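Side-chain contacts in major extracellular endoglucanase (Xanthomonas campestris pv. campestris, PDB 4TUF), which hydrolyses internal beta-1,4-glucosidic linkages in cellulose, lichenin and cereal beta-glucans, this chain being its family 5 catalytic domain: residues P60-T65 against P113-I118; L108-P113 against G125-A130; A259-H264 against V298-S303; T292-L297 against M337-T342. One frame throughout, in Å; residues are numbered along the deposited sequence.

Contact 1 (P60-T65 against P113-I118); sequences PFCPAT and PDCAGI. With 2HP (dihydrogenphosphate ion), chain J.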
loop_
_atom_site.group_PDB
_atom_site.type_symbol
_atom_site.label_atom_id
_atom_site.label_comp_id
_atom_site.label_asym_id
_atom_site.label_seq_id
_atom_site.Cartn_x
_atom_site.Cartn_y
_atom_site.Cartn_z
ATOM N N PRO A 60 1.807 0.716 6.831
ATOM C CA PRO A 60 2.667 1.903 6.778
ATOM C C PRO A 60 3.517 2.053 8.043
ATOM O O PRO A 60 3.055 1.746 9.135
ATOM C CB PRO A 60 1.664 3.058 6.650
ATOM C CG PRO A 60 0.445 2.437 6.028
ATOM C CD PRO A 60 0.390 1.037 6.583
ATOM N N PHE A 61 4.755 2.503 7.884
ATOM C CA PHE A 61 5.606 2.836 9.022
ATOM C C PHE A 61 6.465 4.053 8.672
ATOM O O PHE A 61 6.481 4.499 7.531
ATOM C CB PHE A 61 6.492 1.652 9.413
ATOM C CG PHE A 61 7.541 1.315 8.387
ATOM C CD1 PHE A 61 8.796 1.912 8.430
ATOM C CD2 PHE A 61 7.271 0.406 7.374
ATOM C CE1 PHE A 61 9.760 1.612 7.477
ATOM C CE2 PHE A 61 8.227 0.103 6.422
ATOM C CZ PHE A 61 9.475 0.707 6.474
ATOM N N CYS A 62 7.177 4.583 9.657
ATOM C CA CYS A 62 8.080 5.705 9.443
ATOM C C CYS A 62 9.378 5.391 10.169
ATOM O O CYS A 62 9.391 4.525 11.041
ATOM C CB CYS A 62 7.457 7.008 9.946
ATOM S SG CYS A 62 7.176 7.076 11.740
ATOM N N PRO A 63 10.479 6.066 9.800
ATOM C CA PRO A 63 11.771 5.823 10.451
ATOM C C PRO A 63 11.729 5.923 11.976
ATOM O O PRO A 63 12.254 5.035 12.650
ATOM C CB PRO A 63 12.655 6.921 9.868
ATOM C CG PRO A 63 12.112 7.132 8.503
ATOM C CD PRO A 63 10.620 6.968 8.641
ATOM N N ALA A 64 11.116 6.976 12.504
ATOM C CA ALA A 64 11.049 7.183 13.950
ATOM C C ALA A 64 10.493 5.963 14.689
ATOM O O ALA A 64 10.960 5.623 15.776
ATOM C CB ALA A 64 10.214 8.408 14.268
ATOM N N THR A 65 9.502 5.307 14.092
ATOM C CA THR A 65 8.891 4.122 14.690
ATOM C C THR A 65 9.906 2.989 14.872
ATOM O O THR A 65 9.810 2.196 15.815
ATOM C CB THR A 65 7.706 3.629 13.834
ATOM O OG1 THR A 65 6.646 4.589 13.902
ATOM C CG2 THR A 65 7.193 2.287 14.320
ATOM N N PRO A 113 9.024 9.901 5.517
ATOM C CA PRO A 113 10.357 10.090 6.104
ATOM C C PRO A 113 10.353 10.777 7.466
ATOM O O PRO A 113 11.387 10.743 8.132
ATOM C CB PRO A 113 11.065 10.972 5.072
ATOM C CG PRO A 113 9.958 11.746 4.429
ATOM C CD PRO A 113 8.795 10.790 4.364
ATOM N N ASP A 114 9.235 11.380 7.874
ATOM C CA ASP A 114 9.224 12.204 9.084
ATOM C C ASP A 114 7.956 12.095 9.917
ATOM O O ASP A 114 7.625 13.021 10.660
ATOM C CB ASP A 114 9.444 13.680 8.723
ATOM C CG ASP A 114 8.429 14.209 7.708
ATOM O OD1 ASP A 114 7.284 13.707 7.650
ATOM O OD2 ASP A 114 8.782 15.148 6.962
ATOM N N CYS A 115 7.245 10.981 9.785
ATOM C CA CYS A 115 6.034 10.752 10.570
ATOM C C CYS A 115 5.002 11.870 10.373
ATOM O O CYS A 115 4.229 12.187 11.279
ATOM C CB CYS A 115 6.393 10.589 12.057
ATOM S SG CYS A 115 7.196 9.003 12.421
ATOM N N ALA A 116 4.999 12.460 9.181
ATOM C CA ALA A 116 4.023 13.486 8.813
ATOM C C ALA A 116 3.612 13.344 7.340
ATOM O O ALA A 116 2.941 12.380 6.967
ATOM C CB ALA A 116 4.579 14.877 9.083
ATOM N N GLY A 117 4.024 14.295 6.507
ATOM C CA GLY A 117 3.653 14.289 5.101
ATOM C C GLY A 117 4.345 13.249 4.233
ATOM O O GLY A 117 5.308 12.605 4.646
ATOM N N ILE A 118 3.842 13.091 3.013
ATOM C CA ILE A 118 4.405 12.159 2.036
ATOM C C ILE A 118 5.350 12.883 1.080
ATOM O O ILE A 118 4.940 13.814 0.384
ATOM C CB ILE A 118 3.286 11.467 1.230
ATOM C CG1 ILE A 118 2.420 10.617 2.162
ATOM C CG2 ILE A 118 3.866 10.629 0.095
ATOM C CD1 ILE A 118 1.108 10.210 1.558
HETATM P P 2HP J . 5.678 17.890 6.215
HETATM O O1 2HP J . 6.033 16.485 6.646
HETATM O O2 2HP J . 5.510 17.933 4.714
HETATM O O3 2HP J . 4.381 18.296 6.873
HETATM O O4 2HP J . 6.780 18.845 6.619
#
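Beside the C62-C115 disulfide that ties the two segments together, oxygen O1 of a dihydrogenphosphate ion is bound by the 113-118 loop. G117 N donates to phosphate O1 over 3.0 Å, with an N-H...O angle of 153°. Near the same oxygen lie two further groups: the methyl carbon A116 CB at 3.3 Å from phosphate O1, and D114 OD2 at 3.1 Å from it. D114 is turned back over its own loop, and its OD1 accepts a weak bond from A116 N.

Across the contact the link is covalent, with C62 SG and C115 SG 2.0 Å apart. C62 holds its sulfur between the backbone N and the carbonyl carbon (chi1 65°), which directs SG at the loop, whereas C115, a residue of left-handed backbone conformation, swings its own SG beside its N. A64, two residues beyond C62, sets its methyl against the bridge, A64 CB lying 3.6 Å from C115 SG. The proline ring before it adds a second touch, with P63 CG 3.7 Å from the carbonyl oxygen P113 O.

T112 OG1, bonded to D114 N and G117 O, braces the loop from inside. The bridge thus fastens the chain leaving strand 56-61 to the loop that leaves its parallel neighbour, strand 105-110, while P63 also touches D135 of helix 129-143 and F61, whose side chain starts away from the loop, packs against V139 of the same helix.

Contact 2 (L108-P113 against G125-A130); sequences LDHHTP and GSYTEA
Y127 reaches from the end of a beta-alpha loop back to H110 and P113, closing the connection between strand 105-110 and helix 129-143 in one beta-alpha-beta unit of the TIM barrel. With CG anti to the backbone N, its ring extends toward the strand end and the hydroxyl lies at the NE2 edge of H110, the two side chains arriving from opposite directions. H110 NE2 donates to Y127 OH over 2.8 Å (N-H...O 153°), the oxygen lying close to the imidazole plane. D135 OD2 of the following helix is a second hydrogen-bond partner of the same hydroxyl, so Y127 OH is held from both the strand and the helix. The rings approach by their margins, planes 41° apart; W132 packs edge-to-face with H110.

P113 covers part of one face of the tyrosine, set off toward the rim: its CB approaches Y127 CD2 at 3.5 Å and Y127 CG at 3.7 Å. P63, from the chain beyond strand 56-61, also touches Y127, and a dihydrogenphosphate lies nearby.

After Y127 the chain turns into the helix. T128 is its N-cap: the threonine side chain caps a backbone N just past A130 while Q131 OE1 takes T128 N, the reciprocal pattern of a capping box.

Within the strand-end segment, H111 ND1 donates almost straight to D109 OD2, reaching the syn side of the carboxylate, though tilted 25° from its plane, with that oxygen nearly in the imidazole plane.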
loop_
_atom_site.group_PDB
_atom_site.type_symbol
_atom_site.label_atom_id
_atom_site.label_comp_id
_atom_site.label_asym_id
_atom_site.label_seq_id
_atom_site.Cartn_x
_atom_site.Cartn_y
_atom_site.Cartn_z
ATOM N N LEU A 108 4.909 -4.588 4.340
ATOM C CA LEU A 108 5.388 -3.385 5.009
ATOM C C LEU A 108 5.574 -2.257 3.988
ATOM O O LEU A 108 5.863 -2.509 2.822
ATOM C CB LEU A 108 6.687 -3.676 5.774
ATOM C CG LEU A 108 6.487 -4.680 6.918
ATOM C CD1 LEU A 108 7.796 -5.196 7.461
ATOM C CD2 LEU A 108 5.667 -4.070 8.043
ATOM N N ASP A 109 5.396 -1.019 4.441
ATOM C CA ASP A 109 5.332 0.144 3.564
ATOM C C ASP A 109 6.088 1.330 4.173
ATOM O O ASP A 109 5.729 1.822 5.242
ATOM C CB ASP A 109 3.861 0.500 3.299
ATOM C CG ASP A 109 3.665 1.932 2.807
ATOM O OD1 ASP A 109 4.558 2.479 2.125
ATOM O OD2 ASP A 109 2.595 2.513 3.095
ATOM N N HIS A 110 7.134 1.782 3.489
ATOM C CA HIS A 110 7.904 2.947 3.925
ATOM C C HIS A 110 7.145 4.204 3.533
ATOM O O HIS A 110 7.292 4.712 2.415
ATOM C CB HIS A 110 9.300 2.948 3.302
ATOM C CG HIS A 110 10.229 3.951 3.910
ATOM N ND1 HIS A 110 10.009 5.311 3.835
ATOM C CD2 HIS A 110 11.379 3.791 4.607
ATOM C CE1 HIS A 110 10.981 5.946 4.467
ATOM N NE2 HIS A 110 11.828 5.047 4.941
ATOM N N HIS A 111 6.338 4.712 4.457
ATOM C CA HIS A 111 5.271 5.631 4.087
ATOM C C HIS A 111 5.702 7.087 4.086
ATOM O O HIS A 111 5.385 7.842 3.160
ATOM C CB HIS A 111 4.088 5.442 5.034
ATOM C CG HIS A 111 2.767 5.787 4.427
ATOM N ND1 HIS A 111 2.084 4.924 3.599
ATOM C CD2 HIS A 111 1.998 6.896 4.536
ATOM C CE1 HIS A 111 0.951 5.489 3.220
ATOM N NE2 HIS A 111 0.874 6.686 3.775
ATOM N N THR A 112 6.413 7.486 5.133
ATOM C CA THR A 112 6.825 8.877 5.280
ATOM C C THR A 112 8.173 8.963 5.966
ATOM O O THR A 112 8.447 8.195 6.886
ATOM C CB THR A 112 5.795 9.694 6.083
ATOM O OG1 THR A 112 6.386 10.935 6.493
ATOM C CG2 THR A 112 5.357 8.932 7.316
ATOM N N PRO A 113 9.024 9.901 5.517
ATOM C CA PRO A 113 10.357 10.090 6.104
ATOM C C PRO A 113 10.353 10.777 7.466
ATOM O O PRO A 113 11.387 10.743 8.132
ATOM C CB PRO A 113 11.065 10.972 5.072
ATOM C CG PRO A 113 9.958 11.746 4.429
ATOM C CD PRO A 113 8.795 10.790 4.364
ATOM N N GLY A 125 15.314 17.105 2.854
ATOM C CA GLY A 125 16.396 17.897 3.404
ATOM C C GLY A 125 16.823 17.456 4.793
ATOM O O GLY A 125 17.742 18.036 5.364
ATOM N N SER A 126 16.154 16.445 5.344
ATOM C CA SER A 126 16.508 15.921 6.664
ATOM C C SER A 126 16.482 14.395 6.683
ATOM O O SER A 126 16.572 13.775 7.739
ATOM C CB SER A 126 15.566 16.464 7.740
ATOM O OG SER A 126 14.305 15.816 7.692
ATOM N N TYR A 127 16.360 13.794 5.507
ATOM C CA TYR A 127 16.325 12.343 5.385
ATOM C C TYR A 127 16.986 11.931 4.065
ATOM O O TYR A 127 16.411 12.111 2.985
ATOM C CB TYR A 127 14.880 11.846 5.474
ATOM C CG TYR A 127 14.727 10.349 5.553
ATOM C CD1 TYR A 127 15.020 9.664 6.726
ATOM C CD2 TYR A 127 14.264 9.619 4.462
ATOM C CE1 TYR A 127 14.874 8.287 6.804
ATOM C CE2 TYR A 127 14.112 8.246 4.534
ATOM C CZ TYR A 127 14.417 7.586 5.707
ATOM O OH TYR A 127 14.266 6.221 5.785
ATOM N N THR A 128 18.204 11.406 4.151
ATOM C CA THR A 128 19.004 11.127 2.956
ATOM C C THR A 128 18.636 9.801 2.306
ATOM O O THR A 128 17.981 8.967 2.921
ATOM C CB THR A 128 20.494 11.088 3.285
ATOM O OG1 THR A 128 20.783 9.884 4.012
ATOM C CG2 THR A 128 20.886 12.292 4.116
ATOM N N GLU A 129 19.078 9.594 1.070
ATOM C CA GLU A 129 18.844 8.315 0.405
ATOM C C GLU A 129 19.541 7.188 1.159
ATOM O O GLU A 129 19.010 6.079 1.267
ATOM C CB GLU A 129 19.316 8.357 -1.046
ATOM C CG GLU A 129 19.548 6.981 -1.658
ATOM C CD GLU A 129 19.945 7.044 -3.118
ATOM O OE1 GLU A 129 19.401 7.905 -3.847
ATOM O OE2 GLU A 129 20.803 6.234 -3.532
ATOM N N ALA A 130 20.726 7.475 1.690
ATOM C CA ALA A 130 21.437 6.510 2.527
ATOM C C ALA A 130 20.583 6.055 3.720
ATOM O O ALA A 130 20.500 4.858 4.014
ATOM C CB ALA A 130 22.737 7.100 3.008
#

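Contact 3 (A259-H264 against V298-S303); sequences AIWERH and VKYLRS
Two helices of the outer layer of the TIM barrel, 257-266 and 288-303, meet here through Y300 of the later helix, which fits against W261 and E262 of the earlier one. Y300 keeps CG anti to its N (chi1 170°), and this carries the ring over to helix 257-266. The side chains of W261 and Y300 run antiparallel past one another, with the tyrosine ring and the six-membered indole ring inclined at 47°. W261 CB touches Y300 CE2 at 3.6 Å, and further along the indole W261 CE3 lies 3.7 Å from Y300 CG, so the contact runs from the root of one side chain to the root of the other.

The phenol end meets the carboxylate of E262. Y300 OH donates to E262 OE1; the modelled 2.5 Å is very short and its exact value doubtful. E262 bends at chi2 (77°) to bring OE1 to the edge of the phenol ring, in its plane, while the carboxylate itself stands almost perpendicular to that ring. The other oxygen, OE2, makes a long, weak ion pair with K304. On its own helix, S303 OG bonds back to Y300 O over 2.6 Å.

W261 also touches W293, A296 and L297, and V298 turns to helix 334-344. A buried aromatic pair with a polar bond at its margin thus joins consecutive outer helices, 257-266 and 288-303, on either side of strand 276-280 in the sequence of this (beta/alpha)8 barrel.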
loop_
_atom_site.group_PDB
_atom_site.type_symbol
_atom_site.label_atom_id
_atom_site.label_comp_id
_atom_site.label_asym_id
_atom_site.label_seq_id
_atom_site.Cartn_x
_atom_site.Cartn_y
_atom_site.Cartn_z
ATOM N N ALA A 259 -10.280 3.227 -20.030
ATOM C CA ALA A 259 -9.178 3.671 -20.878
ATOM C C ALA A 259 -8.119 4.413 -20.063
ATOM O O ALA A 259 -6.923 4.342 -20.351
ATOM C CB ALA A 259 -9.699 4.555 -21.997
ATOM N N ILE A 260 -8.569 5.128 -19.041
ATOM C CA ILE A 260 -7.679 5.923 -18.211
ATOM C C ILE A 260 -6.903 5.041 -17.237
ATOM O O ILE A 260 -5.696 5.216 -17.044
ATOM C CB ILE A 260 -8.475 7.001 -17.453
ATOM C CG1 ILE A 260 -8.947 8.071 -18.442
ATOM C CG2 ILE A 260 -7.642 7.616 -16.345
ATOM C CD1 ILE A 260 -9.995 8.985 -17.888
ATOM N N TRP A 261 -7.598 4.082 -16.632
ATOM C CA TRP A 261 -6.953 3.096 -15.777
ATOM C C TRP A 261 -5.996 2.240 -16.590
ATOM O O TRP A 261 -4.906 1.908 -16.129
ATOM C CB TRP A 261 -7.993 2.215 -15.086
ATOM C CG TRP A 261 -8.881 2.963 -14.141
ATOM C CD1 TRP A 261 -8.541 4.034 -13.368
ATOM C CD2 TRP A 261 -10.263 2.703 -13.880
ATOM N NE1 TRP A 261 -9.625 4.451 -12.633
ATOM C CE2 TRP A 261 -10.695 3.649 -12.932
ATOM C CE3 TRP A 261 -11.177 1.758 -14.352
ATOM C CZ2 TRP A 261 -12.001 3.682 -12.451
ATOM C CZ3 TRP A 261 -12.472 1.792 -13.872
ATOM C CH2 TRP A 261 -12.871 2.748 -12.932
ATOM N N GLU A 262 -6.408 1.885 -17.802
ATOM C CA GLU A 262 -5.559 1.105 -18.693
ATOM C C GLU A 262 -4.257 1.843 -18.969
ATOM O O GLU A 262 -3.176 1.277 -18.829
ATOM C CB GLU A 262 -6.287 0.797 -20.004
ATOM C CG GLU A 262 -5.493 -0.050 -20.987
ATOM C CD GLU A 262 -5.467 -1.523 -20.612
ATOM O OE1 GLU A 262 -6.051 -1.894 -19.568
ATOM O OE2 GLU A 262 -4.864 -2.313 -21.371
ATOM N N ARG A 263 -4.372 3.114 -19.339
ATOM C CA ARG A 263 -3.211 3.954 -19.609
ATOM C C ARG A 263 -2.237 4.059 -18.436
ATOM O O ARG A 263 -1.031 3.887 -18.606
ATOM C CB ARG A 263 -3.657 5.360 -20.005
ATOM C CG ARG A 263 -2.498 6.298 -20.261
ATOM C CD ARG A 263 -2.880 7.392 -21.232
ATOM N NE ARG A 263 -3.790 8.366 -20.643
ATOM C CZ ARG A 263 -4.845 8.871 -21.273
ATOM N NH1 ARG A 263 -5.126 8.483 -22.509
ATOM N NH2 ARG A 263 -5.618 9.760 -20.664
ATOM N N HIS A 264 -2.755 4.446 -17.274
ATOM C CA HIS A 264 -1.954 4.621 -16.063
ATOM C C HIS A 264 -1.323 3.372 -15.448
ATOM O O HIS A 264 -0.163 3.397 -15.075
ATOM C CB HIS A 264 -2.761 5.366 -15.005
ATOM C CG HIS A 264 -3.074 6.781 -15.370
ATOM N ND1 HIS A 264 -4.057 7.509 -14.743
ATOM C CD2 HIS A 264 -2.536 7.601 -16.298
ATOM C CE1 HIS A 264 -4.111 8.717 -15.267
ATOM N NE2 HIS A 264 -3.198 8.798 -16.214
ATOM N N VAL A 298 -13.788 -2.008 -9.728
ATOM C CA VAL A 298 -13.840 -3.437 -9.438
ATOM C C VAL A 298 -14.172 -4.226 -10.704
ATOM O O VAL A 298 -13.519 -5.224 -11.012
ATOM C CB VAL A 298 -14.866 -3.748 -8.331
ATOM C CG1 VAL A 298 -15.121 -5.243 -8.238
ATOM C CG2 VAL A 298 -14.377 -3.196 -6.996
ATOM N N LYS A 299 -15.173 -3.760 -11.444
ATOM C CA LYS A 299 -15.545 -4.377 -12.714
ATOM C C LYS A 299 -14.354 -4.425 -13.675
ATOM O O LYS A 299 -14.127 -5.433 -14.345
ATOM C CB LYS A 299 -16.715 -3.617 -13.351
ATOM C CG LYS A 299 -17.256 -4.231 -14.638
ATOM C CD LYS A 299 -18.190 -3.254 -15.350
ATOM C CE LYS A 299 -18.703 -3.818 -16.664
ATOM N NZ LYS A 299 -19.667 -4.941 -16.458
ATOM N N TYR A 300 -13.583 -3.341 -13.723
ATOM C CA TYR A 300 -12.418 -3.269 -14.603
ATOM C C TYR A 300 -11.280 -4.163 -14.116
ATOM O O TYR A 300 -10.626 -4.833 -14.913
ATOM C CB TYR A 300 -11.930 -1.824 -14.729
ATOM C CG TYR A 300 -10.595 -1.693 -15.418
ATOM C CD1 TYR A 300 -10.498 -1.752 -16.803
ATOM C CD2 TYR A 300 -9.426 -1.512 -14.685
ATOM C CE1 TYR A 300 -9.277 -1.638 -17.439
ATOM C CE2 TYR A 300 -8.198 -1.398 -15.314
ATOM C CZ TYR A 300 -8.133 -1.459 -16.690
ATOM O OH TYR A 300 -6.919 -1.346 -17.320
ATOM N N LEU A 301 -11.044 -4.167 -12.807
ATOM C CA LEU A 301 -10.018 -5.021 -12.219
ATOM C C LEU A 301 -10.292 -6.497 -12.511
ATOM O O LEU A 301 -9.393 -7.225 -12.940
ATOM C CB LEU A 301 -9.929 -4.791 -10.710
ATOM C CG LEU A 301 -9.289 -3.485 -10.237
ATOM C CD1 LEU A 301 -9.384 -3.357 -8.718
ATOM C CD2 LEU A 301 -7.847 -3.405 -10.695
ATOM N N ARG A 302 -11.531 -6.929 -12.285
ATOM C CA ARG A 302 -11.935 -8.306 -12.563
ATOM C C ARG A 302 -11.646 -8.683 -14.017
ATOM O O ARG A 302 -11.224 -9.804 -14.307
ATOM C CB ARG A 302 -13.424 -8.508 -12.264
ATOM C CG ARG A 302 -13.829 -8.328 -10.800
ATOM C CD ARG A 302 -13.637 -9.602 -9.997
ATOM N NE ARG A 302 -14.395 -10.716 -10.561
ATOM C CZ ARG A 302 -14.280 -11.979 -10.158
ATOM N NH1 ARG A 302 -13.435 -12.297 -9.182
ATOM N NH2 ARG A 302 -15.008 -12.926 -10.737
ATOM N N SER A 303 -11.863 -7.735 -14.925
ATOM C CA SER A 303 -11.695 -7.983 -16.353
ATOM C C SER A 303 -10.220 -8.080 -16.750
ATOM O O SER A 303 -9.875 -8.714 -17.750
ATOM C CB SER A 303 -12.383 -6.885 -17.166
ATOM O OG SER A 303 -11.649 -5.674 -17.123
#

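Contact 4 (T292-L297 against M337-T342); sequences TWQDAL and MTLLRT
L339 divides its isobutyl group between Q294 and D295: methyl CD2 goes to the glutamine and CD1 to the aspartate. With CG anti to its backbone N (chi1 179°), the leucine projects from its helix so that both methyls reach the opposing one. L339 CD2 lies 3.2 Å from Q294 OE1 and 3.7 Å from Q294 CB, so it touches the base of the glutamine side chain as well as its amide oxygen; the two side chains cross at about a right angle. L339 CD1 comes equally near D295 OD1, at 3.2 Å, in a more slanting encounter.

The elements concerned are helix 288-303 and the last helix, 334-344, which lie next to each other on the outside of the TIM barrel and precede and follow strand 309-311 in the chain. Y311 of that strand holds Q294 OE1 by a hydrogen bond from its hydroxyl group. The amide nitrogen NE2 of Q294 is bonded to D290 OD2, one turn earlier in its helix, and the extended chain beyond CG carries the amide to both partners. D295 is likewise held at both oxygens: OD1 by a hydrogen bond with Y283 OH, OD2 by a salt bridge to K291. The polar groups beside the leucine methyls therefore have their own partners, and L339 meets them by van der Waals contact. It also touches V298, one turn farther along helix 288-303.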
loop_
_atom_site.group_PDB
_atom_site.type_symbol
_atom_site.label_atom_id
_atom_site.label_comp_id
_atom_site.label_asym_id
_atom_site.label_seq_id
_atom_site.Cartn_x
_atom_site.Cartn_y
_atom_site.Cartn_z
ATOM N N THR A 292 -20.489 4.788 -7.768
ATOM C CA THR A 292 -20.293 4.415 -9.166
ATOM C C THR A 292 -18.827 4.140 -9.509
ATOM O O THR A 292 -18.509 3.143 -10.150
ATOM C CB THR A 292 -20.812 5.512 -10.109
ATOM O OG1 THR A 292 -22.143 5.886 -9.732
ATOM C CG2 THR A 292 -20.812 5.017 -11.543
ATOM N N TRP A 293 -17.940 5.027 -9.069
ATOM C CA TRP A 293 -16.519 4.909 -9.379
ATOM C C TRP A 293 -15.897 3.618 -8.840
ATOM O O TRP A 293 -15.183 2.925 -9.564
ATOM C CB TRP A 293 -15.747 6.115 -8.835
ATOM C CG TRP A 293 -14.273 5.973 -9.037
ATOM C CD1 TRP A 293 -13.565 6.296 -10.156
ATOM C CD2 TRP A 293 -13.325 5.448 -8.100
ATOM N NE1 TRP A 293 -12.235 6.008 -9.973
ATOM C CE2 TRP A 293 -12.062 5.486 -8.718
ATOM C CE3 TRP A 293 -13.422 4.954 -6.799
ATOM C CZ2 TRP A 293 -10.906 5.044 -8.082
ATOM C CZ3 TRP A 293 -12.277 4.520 -6.167
ATOM C CH2 TRP A 293 -11.033 4.569 -6.806
ATOM N N GLN A 294 -16.158 3.304 -7.572
ATOM C CA GLN A 294 -15.614 2.092 -6.959
ATOM C C GLN A 294 -16.161 0.849 -7.642
ATOM O O GLN A 294 -15.424 -0.109 -7.878
ATOM C CB GLN A 294 -15.915 2.046 -5.456
ATOM C CG GLN A 294 -15.177 3.104 -4.652
ATOM C CD GLN A 294 -15.019 2.747 -3.188
ATOM O OE1 GLN A 294 -14.811 1.587 -2.837
ATOM N NE2 GLN A 294 -15.114 3.751 -2.325
ATOM N N ASP A 295 -17.454 0.867 -7.958
ATOM C CA ASP A 295 -18.083 -0.244 -8.658
ATOM C C ASP A 295 -17.397 -0.504 -9.995
ATOM O O ASP A 295 -17.071 -1.644 -10.319
ATOM C CB ASP A 295 -19.570 0.026 -8.878
ATOM C CG ASP A 295 -20.391 -0.140 -7.614
ATOM O OD1 ASP A 295 -19.962 -0.887 -6.710
ATOM O OD2 ASP A 295 -21.477 0.469 -7.532
ATOM N N ALA A 296 -17.167 0.562 -10.759
ATOM C CA ALA A 296 -16.555 0.452 -12.082
ATOM C C ALA A 296 -15.109 -0.038 -12.017
ATOM O O ALA A 296 -14.671 -0.805 -12.877
ATOM C CB ALA A 296 -16.621 1.789 -12.802
ATOM N N LEU A 297 -14.371 0.416 -11.005
ATOM C CA LEU A 297 -12.983 -0.002 -10.823
ATOM C C LEU A 297 -12.901 -1.502 -10.580
ATOM O O LEU A 297 -12.055 -2.186 -11.157
ATOM C CB LEU A 297 -12.331 0.754 -9.667
ATOM C CG LEU A 297 -10.897 0.315 -9.334
ATOM C CD1 LEU A 297 -9.977 0.516 -10.531
ATOM C CD2 LEU A 297 -10.345 1.050 -8.113
ATOM N N MET A 337 -17.701 -3.930 2.235
ATOM C CA MET A 337 -17.285 -5.327 2.304
ATOM C C MET A 337 -17.875 -6.159 1.166
ATOM O O MET A 337 -17.223 -7.066 0.651
ATOM C CB MET A 337 -17.660 -5.944 3.655
ATOM C CG MET A 337 -16.742 -5.526 4.796
ATOM S SD MET A 337 -14.984 -5.516 4.345
ATOM C CE MET A 337 -14.688 -7.251 4.019
ATOM N N THR A 338 -19.102 -5.846 0.761
ATOM C CA THR A 338 -19.741 -6.578 -0.325
ATOM C C THR A 338 -19.040 -6.270 -1.647
ATOM O O THR A 338 -18.930 -7.130 -2.519
ATOM C CB THR A 338 -21.240 -6.245 -0.415
ATOM O OG1 THR A 338 -21.877 -6.624 0.812
ATOM C CG2 THR A 338 -21.898 -6.990 -1.564
ATOM N N LEU A 339 -18.544 -5.045 -1.777
ATOM C CA LEU A 339 -17.775 -4.641 -2.952
ATOM C C LEU A 339 -16.444 -5.388 -3.042
ATOM O O LEU A 339 -16.045 -5.844 -4.113
ATOM C CB LEU A 339 -17.516 -3.136 -2.930
ATOM C CG LEU A 339 -16.691 -2.568 -4.084
ATOM C CD1 LEU A 339 -17.535 -2.459 -5.345
ATOM C CD2 LEU A 339 -16.102 -1.224 -3.703
ATOM N N LEU A 340 -15.758 -5.501 -1.910
ATOM C CA LEU A 340 -14.470 -6.175 -1.869
ATOM C C LEU A 340 -14.607 -7.672 -2.141
ATOM O O LEU A 340 -13.787 -8.252 -2.853
ATOM C CB LEU A 340 -13.787 -5.938 -0.520
ATOM C CG LEU A 340 -13.251 -4.522 -0.300
ATOM C CD1 LEU A 340 -12.857 -4.319 1.145
ATOM C CD2 LEU A 340 -12.062 -4.262 -1.205
ATOM N N ARG A 341 -15.640 -8.300 -1.588
ATOM C CA ARG A 341 -15.834 -9.731 -1.804
ATOM C C ARG A 341 -16.148 -10.003 -3.268
ATOM O O ARG A 341 -15.785 -11.048 -3.806
ATOM C CB ARG A 341 -16.937 -10.277 -0.900
ATOM C CG ARG A 341 -16.580 -10.181 0.574
ATOM C CD ARG A 341 -17.538 -10.944 1.463
ATOM N NE ARG A 341 -17.217 -10.750 2.877
ATOM C CZ ARG A 341 -17.913 -9.979 3.707
ATOM N NH1 ARG A 341 -18.990 -9.331 3.278
ATOM N NH2 ARG A 341 -17.536 -9.866 4.970
ATOM N N THR A 342 -16.810 -9.047 -3.909
ATOM C CA THR A 342 -17.058 -9.118 -5.340
ATOM C C THR A 342 -15.737 -9.135 -6.097
ATOM O O THR A 342 -15.526 -9.970 -6.972
ATOM C CB THR A 342 -17.920 -7.939 -5.818
ATOM O OG1 THR A 342 -19.262 -8.117 -5.351
ATOM C CG2 THR A 342 -17.923 -7.852 -7.341
#

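Overall arrangement
Contacts 1 and 2 share P113 and sit together at the ends of the parallel strands 56-61 and 105-110, where loops emerge. Contacts 3 and 4 lie on the opposite side of the chain's centre, about 30 Å away between centres, and share helix 288-303, gripped by helix 257-266 through one and helix 334-344 through the other; W261 and W293 lie in contact between them. Contact 1 is partly buried, held by a covalent bridge, with an ion bound at its loop; the other three are buried. A histidine-tyrosine bond marks contact 2, a tyrosine-glutamate bond contact 3, whereas contact 4 has a leucine set against polar groups bonded elsewhere.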